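Local coordinates for protein peptide methionine sulfoxide reductase msrA/msrB (Neisseria gonorrhoeae, PDB 2H30) that carries a thioredoxin-fold N-terminal domain that can take electrons from DsbD to reduce the methionine sulfoxide reductase domains downstream of it, at residues P40-F45 / A72-V77; Q59-A64 / L98-L103; P123-I128 / G140-A145; D133-V138 / R152-D157. The protein carries 2 engineered substitutions. One frame throughout, in Å; residues are numbered along the deposited sequence.

Overall arrangement
All four contacts belong to one thioredoxin-like domain and meet round its central mixed sheet. Contact 1 pairs strands 41-45 and 73-78, its centre about 4 Å from the centre of the chain. Contact 2, with its centre about 12 Å from that of contact 1, ties helix 51-64, which connects those strands, to the loop before strand 105-107, so the segments of these two contacts alternate along the chain. Contacts 3 and 4 come later and also alternate: they join hairpin strands 124-128 and 134-139 to the residues leading into and out of helix 144-152, and their centres are about 10 Å apart. Strand 124-128 lies beside strand 41-45, linking contacts 1 and 3, whereas the centres of contacts 2 and 4 are about 22 Å apart.

Contact 1 of 4, residues P40-F45 / A72-V77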
# COMPACT_ATOMS: atom_id res chain seq x y z
N PRO A 40 9.89 6.21 6.63
CA PRO A 40 8.99 6.48 5.46
C PRO A 40 7.96 5.34 5.37
O PRO A 40 8.15 4.30 5.97
CB PRO A 40 9.94 6.40 4.27
CG PRO A 40 11.08 5.46 4.73
CD PRO A 40 11.22 5.72 6.23
N THR A 41 6.93 5.54 4.57
CA THR A 41 5.90 4.54 4.38
C THR A 41 5.79 4.24 2.91
O THR A 41 5.64 5.16 2.06
CB THR A 41 4.55 5.04 4.93
OG1 THR A 41 4.73 5.23 6.37
CG2 THR A 41 3.46 3.98 4.78
N LEU A 42 5.84 2.94 2.59
CA LEU A 42 5.69 2.49 1.19
C LEU A 42 4.32 1.87 1.12
O LEU A 42 4.02 0.93 1.88
CB LEU A 42 6.79 1.46 0.88
CG LEU A 42 6.67 0.94 -0.54
CD1 LEU A 42 6.86 2.04 -1.62
CD2 LEU A 42 7.76 -0.19 -0.60
N ILE A 43 3.46 2.43 0.26
CA ILE A 43 2.04 2.00 0.22
C ILE A 43 1.73 1.36 -1.11
O ILE A 43 2.00 1.96 -2.16
CB ILE A 43 1.10 3.20 0.35
CG1 ILE A 43 1.40 3.96 1.66
CG2 ILE A 43 -0.37 2.72 0.30
CD1 ILE A 43 0.60 5.26 1.72
N LYS A 44 1.17 0.18 -1.07
CA LYS A 44 0.70 -0.49 -2.33
C LYS A 44 -0.83 -0.35 -2.40
O LYS A 44 -1.50 -0.84 -1.46
CB LYS A 44 1.02 -1.98 -2.27
CG LYS A 44 0.62 -2.66 -3.61
CD LYS A 44 0.91 -4.13 -3.57
CE LYS A 44 1.00 -4.59 -5.08
NZ LYS A 44 1.64 -5.85 -5.08
N PHE A 45 -1.32 0.26 -3.49
CA PHE A 45 -2.76 0.37 -3.75
C PHE A 45 -3.15 -0.77 -4.66
O PHE A 45 -2.48 -1.03 -5.68
CB PHE A 45 -3.07 1.70 -4.47
CG PHE A 45 -2.80 2.89 -3.61
CD1 PHE A 45 -1.52 3.43 -3.51
CD2 PHE A 45 -3.82 3.43 -2.85
CE1 PHE A 45 -1.30 4.55 -2.66
CE2 PHE A 45 -3.62 4.56 -2.02
CZ PHE A 45 -2.37 5.12 -1.91
N ALA A 72 11.33 0.92 6.81
CA ALA A 72 10.13 1.60 6.30
C ALA A 72 8.91 0.92 6.85
O ALA A 72 8.97 -0.25 7.22
CB ALA A 72 10.08 1.49 4.72
N ASN A 73 7.79 1.63 6.83
CA ASN A 73 6.49 1.01 7.07
C ASN A 73 5.98 0.51 5.72
O ASN A 73 5.91 1.30 4.79
CB ASN A 73 5.49 2.03 7.57
CG ASN A 73 5.98 2.79 8.85
OD1 ASN A 73 5.93 4.01 8.91
ND2 ASN A 73 6.47 2.04 9.81
N LEU A 74 5.64 -0.77 5.63
CA LEU A 74 5.03 -1.27 4.38
C LEU A 74 3.58 -1.58 4.66
O LEU A 74 3.22 -2.37 5.57
CB LEU A 74 5.74 -2.54 3.96
CG LEU A 74 6.62 -2.36 2.78
CD1 LEU A 74 7.35 -3.67 2.52
CD2 LEU A 74 5.80 -2.06 1.55
N ILE A 75 2.72 -0.88 3.93
CA ILE A 75 1.29 -1.13 4.06
C ILE A 75 0.61 -1.22 2.70
O ILE A 75 1.19 -0.81 1.69
CB ILE A 75 0.61 -0.07 4.93
CG1 ILE A 75 0.69 1.25 4.23
CG2 ILE A 75 1.26 -0.01 6.35
CD1 ILE A 75 -0.23 2.28 4.84
N THR A 76 -0.59 -1.77 2.68
CA THR A 76 -1.35 -1.78 1.42
C THR A 76 -2.69 -1.10 1.69
O THR A 76 -3.14 -1.07 2.84
CB THR A 76 -1.57 -3.21 0.85
OG1 THR A 76 -2.63 -3.87 1.57
CG2 THR A 76 -0.23 -4.00 0.93
N VAL A 77 -3.30 -0.59 0.63
CA VAL A 77 -4.60 0.07 0.71
C VAL A 77 -5.54 -0.53 -0.33
O VAL A 77 -5.23 -0.52 -1.52
CB VAL A 77 -4.47 1.53 0.43
CG1 VAL A 77 -5.88 2.19 0.36
CG2 VAL A 77 -3.63 2.20 1.55
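The ring of Phe-45 meets Val-77 obliquely, its CD2 3.8 Å from Val-77 CB, and one face carries CG2 of Ile-43, 3.6 Å above the plane and displaced toward the rim. That same methyl, Ile-43 CG2, also reaches across to Val-77 CG2 at 3.5 Å, so ring, isoleucine and valine form one apolar patch. Ile-75 extends it: its CG1, set between backbone N and carbonyl carbon (chi1 66°), lies alongside Ile-43 CG1 and comes near Thr-41 CG2. Val-16 and Met-20 of helix 16-20 pack on this face.

On the reverse face, Leu-42 and Leu-74 run alongside each other in the same direction; their CD2 atoms are 3.5 Å apart, tighter than usual. Lys-44 CB rests near Thr-76 CG2, while its extended chain leads away from strand 73-78 to a salt bridge with Glu-56.

Five backbone bonds stitch the strands in register, from Asn-73 N to Pro-40 O (2.8 Å) through to Val-77 N to Lys-44 O (2.8 Å). Strand 41-45 bonds to strand 124-128 along its other edge. Parallel neighbours joined through helix 51-64 make a beta-alpha-beta crossover, the beta-alpha-beta half of the thioredoxin fold.

Contact 2 of 4, residues Q59-A64 / L98-L103; sequences QAEKWA and LNYPKL
Glu-61 leaves helix 51-64 and runs into the bend of the loop at Tyr-100 to Leu-103. Its CB starts beside Leu-103, 4.1 Å from that residue's CB. With CG anti to the backbone N (chi1 -172°) and the chain extended beyond it, the side chain reaches straight out from the helix. CG passes Lys-102 CB at 3.8 Å, and CD comes up to the backbone of Tyr-100.

At the tip the two oxygens part company. OE2 accepts a hydrogen bond from the backbone N of Lys-102, at 2.8 Å and with an N-H...O angle of 166°, using its anti lone pair. Glu-61 OE2 also lies 3.3 Å from Pro-101 CD, a van der Waals contact. OE1 lies at the edge of the Tyr-100 ring, in its plane and 3.4 Å from CD1, with carboxylate and ring planes 72° apart. A water donates to this oxygen and to Asn-99 O, at 2.6 Å from Glu-61 OE1, carrying the carboxylate's hold one residue further back along the loop.

Nearer the helix the contact turns apolar. CD1 of Leu-103 packs on Ala-60 CB at 3.7 Å, and the same leucine reaches Leu-57 on the helix and Thr-76 on the sheet, filling in between them. Tyr-95 packs on both Tyr-100 and Leu-103.

The loop contains a type I beta turn from Tyr-100 to Leu-103, closed by Leu-103 N to Tyr-100 O, with a helix carboxylate bound to the N-H of Lys-102 inside it. In this thioredoxin-like domain it fastens the approach to strand 105-107 against helix 51-64.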
# COMPACT_ATOMS: atom_id res chain seq x y z
N GLN A 59 3.88 -11.74 -2.15
CA GLN A 59 5.11 -11.02 -2.30
C GLN A 59 5.18 -9.85 -1.32
O GLN A 59 6.16 -9.67 -0.62
CB GLN A 59 5.17 -10.54 -3.75
CG GLN A 59 6.43 -9.83 -4.08
CD GLN A 59 6.33 -9.22 -5.50
OE1 GLN A 59 5.42 -8.44 -5.75
NE2 GLN A 59 7.26 -9.57 -6.39
N ALA A 60 4.12 -9.03 -1.31
CA ALA A 60 4.11 -7.87 -0.41
C ALA A 60 4.16 -8.31 1.05
O ALA A 60 4.80 -7.65 1.86
CB ALA A 60 2.79 -7.06 -0.68
N GLU A 61 3.49 -9.41 1.37
CA GLU A 61 3.54 -9.91 2.76
C GLU A 61 4.97 -10.31 3.13
O GLU A 61 5.41 -10.02 4.25
CB GLU A 61 2.61 -11.13 2.86
CG GLU A 61 2.49 -11.55 4.33
CD GLU A 61 1.76 -12.85 4.51
OE1 GLU A 61 1.85 -13.76 3.62
OE2 GLU A 61 1.08 -13.02 5.57
N LYS A 62 5.66 -10.97 2.20
CA LYS A 62 7.07 -11.33 2.44
C LYS A 62 7.92 -10.11 2.69
O LYS A 62 8.73 -10.08 3.61
CB LYS A 62 7.64 -12.10 1.25
CG LYS A 62 9.01 -12.64 1.59
CD LYS A 62 9.56 -13.42 0.38
CE LYS A 62 9.64 -12.56 -0.87
NZ LYS A 62 10.45 -13.21 -1.95
N TRP A 63 7.74 -9.08 1.86
CA TRP A 63 8.51 -7.90 2.05
C TRP A 63 8.24 -7.29 3.40
O TRP A 63 9.18 -6.84 4.10
CB TRP A 63 8.23 -6.85 0.96
CG TRP A 63 8.58 -7.31 -0.43
CD1 TRP A 63 9.22 -8.48 -0.84
CD2 TRP A 63 8.27 -6.59 -1.63
NE1 TRP A 63 9.32 -8.52 -2.20
CE2 TRP A 63 8.74 -7.38 -2.72
CE3 TRP A 63 7.64 -5.37 -1.89
CZ2 TRP A 63 8.62 -6.97 -4.04
CZ3 TRP A 63 7.55 -4.94 -3.23
CH2 TRP A 63 8.03 -5.73 -4.28
N ALA A 64 6.95 -7.25 3.77
CA ALA A 64 6.58 -6.55 5.02
C ALA A 64 7.25 -7.23 6.21
O ALA A 64 7.55 -6.58 7.19
CB ALA A 64 5.04 -6.54 5.21
N LEU A 98 -8.94 -14.96 2.17
CA LEU A 98 -7.55 -15.04 1.73
C LEU A 98 -6.66 -15.18 2.95
O LEU A 98 -7.08 -14.86 4.10
CB LEU A 98 -7.19 -13.77 0.95
CG LEU A 98 -7.68 -13.72 -0.53
CD1 LEU A 98 -9.19 -13.79 -0.76
CD2 LEU A 98 -7.04 -12.54 -1.28
N ASN A 99 -5.45 -15.66 2.76
CA ASN A 99 -4.61 -15.90 3.90
C ASN A 99 -3.25 -15.20 3.85
O ASN A 99 -2.22 -15.80 3.46
CB ASN A 99 -4.43 -17.40 4.09
CG ASN A 99 -3.61 -17.75 5.32
OD1 ASN A 99 -2.72 -18.59 5.25
ND2 ASN A 99 -3.90 -17.12 6.43
N TYR A 100 -3.26 -13.92 4.26
CA TYR A 100 -2.01 -13.13 4.34
C TYR A 100 -1.95 -12.43 5.68
O TYR A 100 -2.03 -11.20 5.74
CB TYR A 100 -1.95 -12.10 3.18
CG TYR A 100 -1.93 -12.86 1.85
CD1 TYR A 100 -0.80 -13.53 1.43
CD2 TYR A 100 -3.10 -12.95 1.08
CE1 TYR A 100 -0.82 -14.30 0.24
CE2 TYR A 100 -3.12 -13.70 -0.11
CZ TYR A 100 -2.00 -14.36 -0.50
OH TYR A 100 -1.93 -15.13 -1.65
N PRO A 101 -1.78 -13.22 6.74
CA PRO A 101 -1.96 -12.65 8.08
C PRO A 101 -0.93 -11.60 8.45
O PRO A 101 -1.18 -10.85 9.40
CB PRO A 101 -1.88 -13.89 8.98
CG PRO A 101 -1.03 -14.84 8.24
CD PRO A 101 -1.49 -14.67 6.78
N LYS A 102 0.22 -11.51 7.78
CA LYS A 102 1.18 -10.49 8.12
C LYS A 102 1.19 -9.29 7.18
O LYS A 102 2.08 -8.44 7.27
CB LYS A 102 2.56 -11.11 8.13
CG LYS A 102 2.71 -12.26 9.18
CD LYS A 102 2.79 -11.69 10.59
CE LYS A 102 3.04 -12.82 11.60
NZ LYS A 102 1.98 -13.91 11.53
N LEU A 103 0.20 -9.21 6.28
CA LEU A 103 0.10 -8.09 5.38
C LEU A 103 -0.90 -7.01 5.86
O LEU A 103 -2.09 -7.31 5.98
CB LEU A 103 -0.43 -8.63 4.04
CG LEU A 103 -0.43 -7.54 2.91
CD1 LEU A 103 0.97 -7.04 2.59
CD2 LEU A 103 -1.09 -8.17 1.71
O HOH W 1 0.46 -16.00 3.61

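Contact 3 of 4, residues P123-I128 / G140-A145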
# COMPACT_ATOMS: atom_id res chain seq x y z
N PRO A 123 -1.70 -2.44 -9.89
CA PRO A 123 -1.24 -1.83 -8.62
C PRO A 123 -0.57 -0.50 -8.91
O PRO A 123 -0.17 -0.22 -10.05
CB PRO A 123 -0.17 -2.82 -8.13
CG PRO A 123 0.20 -3.63 -9.34
CD PRO A 123 -0.85 -3.56 -10.35
N SER A 124 -0.50 0.32 -7.88
CA SER A 124 0.40 1.48 -7.89
C SER A 124 0.96 1.61 -6.51
O SER A 124 0.42 1.03 -5.54
CB SER A 124 -0.37 2.78 -8.20
OG SER A 124 -0.71 2.83 -9.59
N TRP A 125 2.06 2.37 -6.41
CA TRP A 125 2.76 2.51 -5.11
C TRP A 125 2.97 3.96 -4.80
O TRP A 125 3.15 4.76 -5.73
CB TRP A 125 4.12 1.85 -5.23
CG TRP A 125 4.01 0.32 -5.36
CD1 TRP A 125 3.76 -0.43 -6.53
CD2 TRP A 125 4.25 -0.62 -4.33
NE1 TRP A 125 3.79 -1.78 -6.20
CE2 TRP A 125 4.07 -1.92 -4.87
CE3 TRP A 125 4.51 -0.49 -2.96
CZ2 TRP A 125 4.23 -3.09 -4.08
CZ3 TRP A 125 4.68 -1.64 -2.16
CH2 TRP A 125 4.52 -2.94 -2.74
N ALA A 126 2.93 4.29 -3.52
CA ALA A 126 3.34 5.65 -3.12
C ALA A 126 4.37 5.58 -2.01
O ALA A 126 4.30 4.71 -1.16
CB ALA A 126 2.13 6.47 -2.68
N LEU A 127 5.35 6.49 -2.05
CA LEU A 127 6.31 6.59 -0.99
C LEU A 127 6.00 7.92 -0.26
O LEU A 127 6.01 8.96 -0.91
CB LEU A 127 7.75 6.55 -1.57
CG LEU A 127 8.80 6.67 -0.44
CD1 LEU A 127 8.91 5.32 0.23
CD2 LEU A 127 10.06 7.10 -1.12
N ILE A 128 5.72 7.76 1.02
CA ILE A 128 5.44 8.89 1.97
C ILE A 128 6.68 9.06 2.84
O ILE A 128 7.15 8.13 3.46
CB ILE A 128 4.26 8.60 2.88
CG1 ILE A 128 3.05 8.06 2.09
CG2 ILE A 128 3.85 9.86 3.67
CD1 ILE A 128 2.60 8.99 1.00
N GLY A 140 1.81 1.01 -11.58
CA GLY A 140 2.08 -0.40 -11.94
C GLY A 140 2.94 -1.08 -10.92
O GLY A 140 3.19 -0.53 -9.85
N SER A 141 3.31 -2.30 -11.28
CA SER A 141 4.07 -3.17 -10.39
C SER A 141 5.49 -2.72 -10.24
O SER A 141 6.08 -2.13 -11.17
CB SER A 141 4.12 -4.59 -10.93
OG SER A 141 2.85 -5.09 -11.07
N ILE A 142 6.08 -3.06 -9.08
CA ILE A 142 7.50 -2.86 -8.86
C ILE A 142 8.05 -4.18 -8.33
O ILE A 142 7.31 -4.95 -7.69
CB ILE A 142 7.88 -1.71 -7.93
CG1 ILE A 142 7.34 -1.91 -6.51
CG2 ILE A 142 7.41 -0.36 -8.52
CD1 ILE A 142 7.71 -0.81 -5.52
N ASN A 143 9.33 -4.42 -8.65
CA ASN A 143 9.99 -5.59 -8.08
C ASN A 143 10.68 -5.30 -6.74
O ASN A 143 10.71 -4.15 -6.28
CB ASN A 143 10.95 -6.22 -9.12
CG ASN A 143 12.04 -5.29 -9.57
OD1 ASN A 143 12.62 -4.54 -8.78
ND2 ASN A 143 12.34 -5.31 -10.91
N GLU A 144 11.24 -6.35 -6.12
CA GLU A 144 11.82 -6.18 -4.74
C GLU A 144 13.00 -5.22 -4.69
O GLU A 144 13.06 -4.33 -3.79
CB GLU A 144 12.22 -7.50 -4.15
CG GLU A 144 12.61 -7.34 -2.75
CD GLU A 144 13.00 -8.67 -2.12
OE1 GLU A 144 13.41 -8.66 -0.93
OE2 GLU A 144 12.83 -9.71 -2.80
N ALA A 145 13.78 -5.21 -5.76
CA ALA A 145 14.93 -4.31 -5.88
C ALA A 145 14.51 -2.88 -6.04
O ALA A 145 15.11 -2.00 -5.46
CB ALA A 145 15.83 -4.74 -7.10
O HOH W 2 3.83 -4.46 -7.35
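Ile-142 lies across one face of the Trp-125 indole. Its CG1 makes a CH-pi contact with the five-membered ring, 3.7 Å from the centroid and 16° off the normal, while CD1 sits 3.7 Å above the ring plane, over the centre of the indole. A chi1 of 63°, which tucks CG1 between the backbone N and carbonyl carbon, brings that branch flat over the ring. Leu-42 and Lys-44 of the neighbouring strand also touch the tryptophan.

Polar contacts gather round the indole edge. Gly-140 O lies in the ring plane, 3.4 Å from Trp-125 CD1. The indole N-H of Trp-125 donates to a water 2.9 Å from NE1. The same water accepts a longer bond from Ile-142 N, so it bridges the tryptophan to the backbone opposite it.

One direct backbone bond joins the segments: Gly-140 N to Pro-123 O, 2.8 Å long but weak, because the N-H...O angle is only 125°. Van der Waals contact completes the join, with Pro-123 CG 3.5 Å from Ser-141 OG. That hydroxyl is hydrogen-bonded to Glu-56, whose carboxylate also holds Lys-44 in a salt bridge.

Pro-123 follows a cis peptide bond and touches Cys-53 of a CxxC-type helix start, consistent with the cis-proline of thioredoxins, which lies beside the redox cysteines. The chemistry implies a mainly apolar seam in which one water serves both the indole N-H and Ile-142 N: one face of Trp-125 is covered by Ile-142, and the buried Pro-123 stays close to the probable redox site.

Contact 4 of 4, residues D133-V138 / R152-D157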
# COMPACT_ATOMS: atom_id res chain seq x y z
N ASP A 133 4.96 13.72 3.98
CA ASP A 133 4.82 14.28 2.63
C ASP A 133 4.88 13.19 1.54
O ASP A 133 5.66 12.20 1.68
CB ASP A 133 5.91 15.31 2.36
CG ASP A 133 7.35 14.76 2.61
OD1 ASP A 133 7.61 14.21 3.72
OD2 ASP A 133 8.21 14.89 1.70
N VAL A 134 4.10 13.36 0.48
CA VAL A 134 4.18 12.41 -0.64
C VAL A 134 5.45 12.70 -1.43
O VAL A 134 5.70 13.82 -1.92
CB VAL A 134 3.00 12.58 -1.58
CG1 VAL A 134 3.10 11.58 -2.76
CG2 VAL A 134 1.70 12.27 -0.79
N GLN A 135 6.30 11.66 -1.58
CA GLN A 135 7.59 11.80 -2.28
C GLN A 135 7.64 11.17 -3.66
O GLN A 135 8.36 11.64 -4.54
CB GLN A 135 8.72 11.25 -1.43
CG GLN A 135 8.80 12.06 -0.14
CD GLN A 135 9.87 11.62 0.77
OE1 GLN A 135 10.19 10.46 0.84
NE2 GLN A 135 10.33 12.56 1.61
N ARG A 136 6.86 10.12 -3.88
CA ARG A 136 6.93 9.44 -5.15
C ARG A 136 5.65 8.64 -5.32
O ARG A 136 5.12 8.07 -4.34
CB ARG A 136 8.11 8.42 -5.13
CG ARG A 136 8.42 7.71 -6.43
CD ARG A 136 9.21 8.68 -7.39
NE ARG A 136 9.61 7.99 -8.60
CZ ARG A 136 10.82 7.47 -8.76
NH1 ARG A 136 11.72 7.59 -7.78
NH2 ARG A 136 11.11 6.88 -9.91
N ILE A 137 5.14 8.62 -6.55
CA ILE A 137 4.03 7.71 -6.94
C ILE A 137 4.47 6.96 -8.19
O ILE A 137 5.00 7.53 -9.16
CB ILE A 137 2.73 8.49 -7.28
CG1 ILE A 137 2.22 9.22 -6.02
CG2 ILE A 137 1.66 7.53 -7.76
CD1 ILE A 137 1.19 10.32 -6.31
N VAL A 138 4.31 5.63 -8.13
CA VAL A 138 4.69 4.77 -9.23
C VAL A 138 3.46 4.05 -9.71
O VAL A 138 2.80 3.35 -8.95
CB VAL A 138 5.77 3.74 -8.76
CG1 VAL A 138 6.14 2.80 -9.92
CG2 VAL A 138 7.02 4.51 -8.24
N ARG A 152 15.17 3.52 0.22
CA ARG A 152 16.45 4.17 0.45
C ARG A 152 16.49 5.57 -0.14
O ARG A 152 17.02 6.48 0.53
CB ARG A 152 17.61 3.34 -0.11
CG ARG A 152 18.95 3.83 0.38
CD ARG A 152 20.06 3.20 -0.40
NE ARG A 152 20.09 3.73 -1.74
CZ ARG A 152 19.84 3.06 -2.85
NH1 ARG A 152 19.51 1.78 -2.81
NH2 ARG A 152 19.89 3.68 -4.01
N ASN A 153 15.97 5.75 -1.34
CA ASN A 153 16.04 7.08 -2.01
C ASN A 153 14.74 7.28 -2.77
O ASN A 153 14.52 6.61 -3.78
CB ASN A 153 17.23 7.11 -2.98
CG ASN A 153 17.27 8.38 -3.86
OD1 ASN A 153 16.56 9.32 -3.62
ND2 ASN A 153 18.08 8.34 -4.92
N PRO A 154 13.86 8.20 -2.27
CA PRO A 154 12.57 8.37 -2.98
C PRO A 154 12.70 8.78 -4.46
O PRO A 154 11.75 8.57 -5.26
CB PRO A 154 11.91 9.54 -2.22
CG PRO A 154 13.03 10.21 -1.44
CD PRO A 154 14.00 9.08 -1.09
N ASN A 155 13.88 9.30 -4.85
CA ASN A 155 14.12 9.72 -6.23
C ASN A 155 14.89 8.70 -7.04
O ASN A 155 15.32 8.97 -8.15
CB ASN A 155 14.89 11.04 -6.26
CG ASN A 155 14.13 12.13 -5.57
OD1 ASN A 155 12.93 12.31 -5.83
ND2 ASN A 155 14.78 12.82 -4.67
N ALA A 156 14.97 7.48 -6.51
CA ALA A 156 15.60 6.40 -7.26
C ALA A 156 15.13 6.24 -8.68
O ALA A 156 13.92 6.24 -8.97
CB ALA A 156 15.40 5.05 -6.52
N ASP A 157 16.08 5.94 -9.58
CA ASP A 157 15.76 5.62 -10.92
C ASP A 157 15.28 4.17 -11.06
O ASP A 157 16.10 3.23 -11.13
CB ASP A 157 17.00 5.82 -11.82
CG ASP A 157 16.76 5.42 -13.26
OD1 ASP A 157 15.67 4.85 -13.62
OD2 ASP A 157 17.69 5.66 -14.07
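The guanidinium of Arg-136 is turned edge-on to the backbone of the loop, with two carbonyl oxygens almost in its plane. NH1 reaches both of them: Pro-154 O at 2.7 Å and Ala-156 O at 2.8 Å. NH2 adds a second bond to the latter, 3.0 Å from Ala-156 O, so that oxygen is gripped end-on by two nitrogens. Three bonds in one plane should fix the rotation of the head group. The shaft gets there by a bend at chi2 (78°), which carries CD past Pro-154 O at 3.3 Å.

Gln-135 meets the proline instead, its chain slanting across the Pro-154 ring. Its CB meets Pro-154 CB at 3.7 Å, and OE1 rests 3.6 Å from the same Pro-154 CB, while NE2 donates a hydrogen bond back to Asp-133 OD2 within its own segment. Both residues can face the loop because the strand departs from regular alternation here: Gln-135 and Arg-136 sit opposite Leu-127 in a classic beta bulge on edge strand 134-139.

Leaving helix 144-152, Asn-153 makes an Asx turn, its OD1 accepting from Asn-155 N, and a type I turn runs from Asn-153 to Ala-156. Pro-154 lies toward the strand, packing on Leu-127 as well as on Gln-135, and Ala-156 packs back on Ala-149 of the helix.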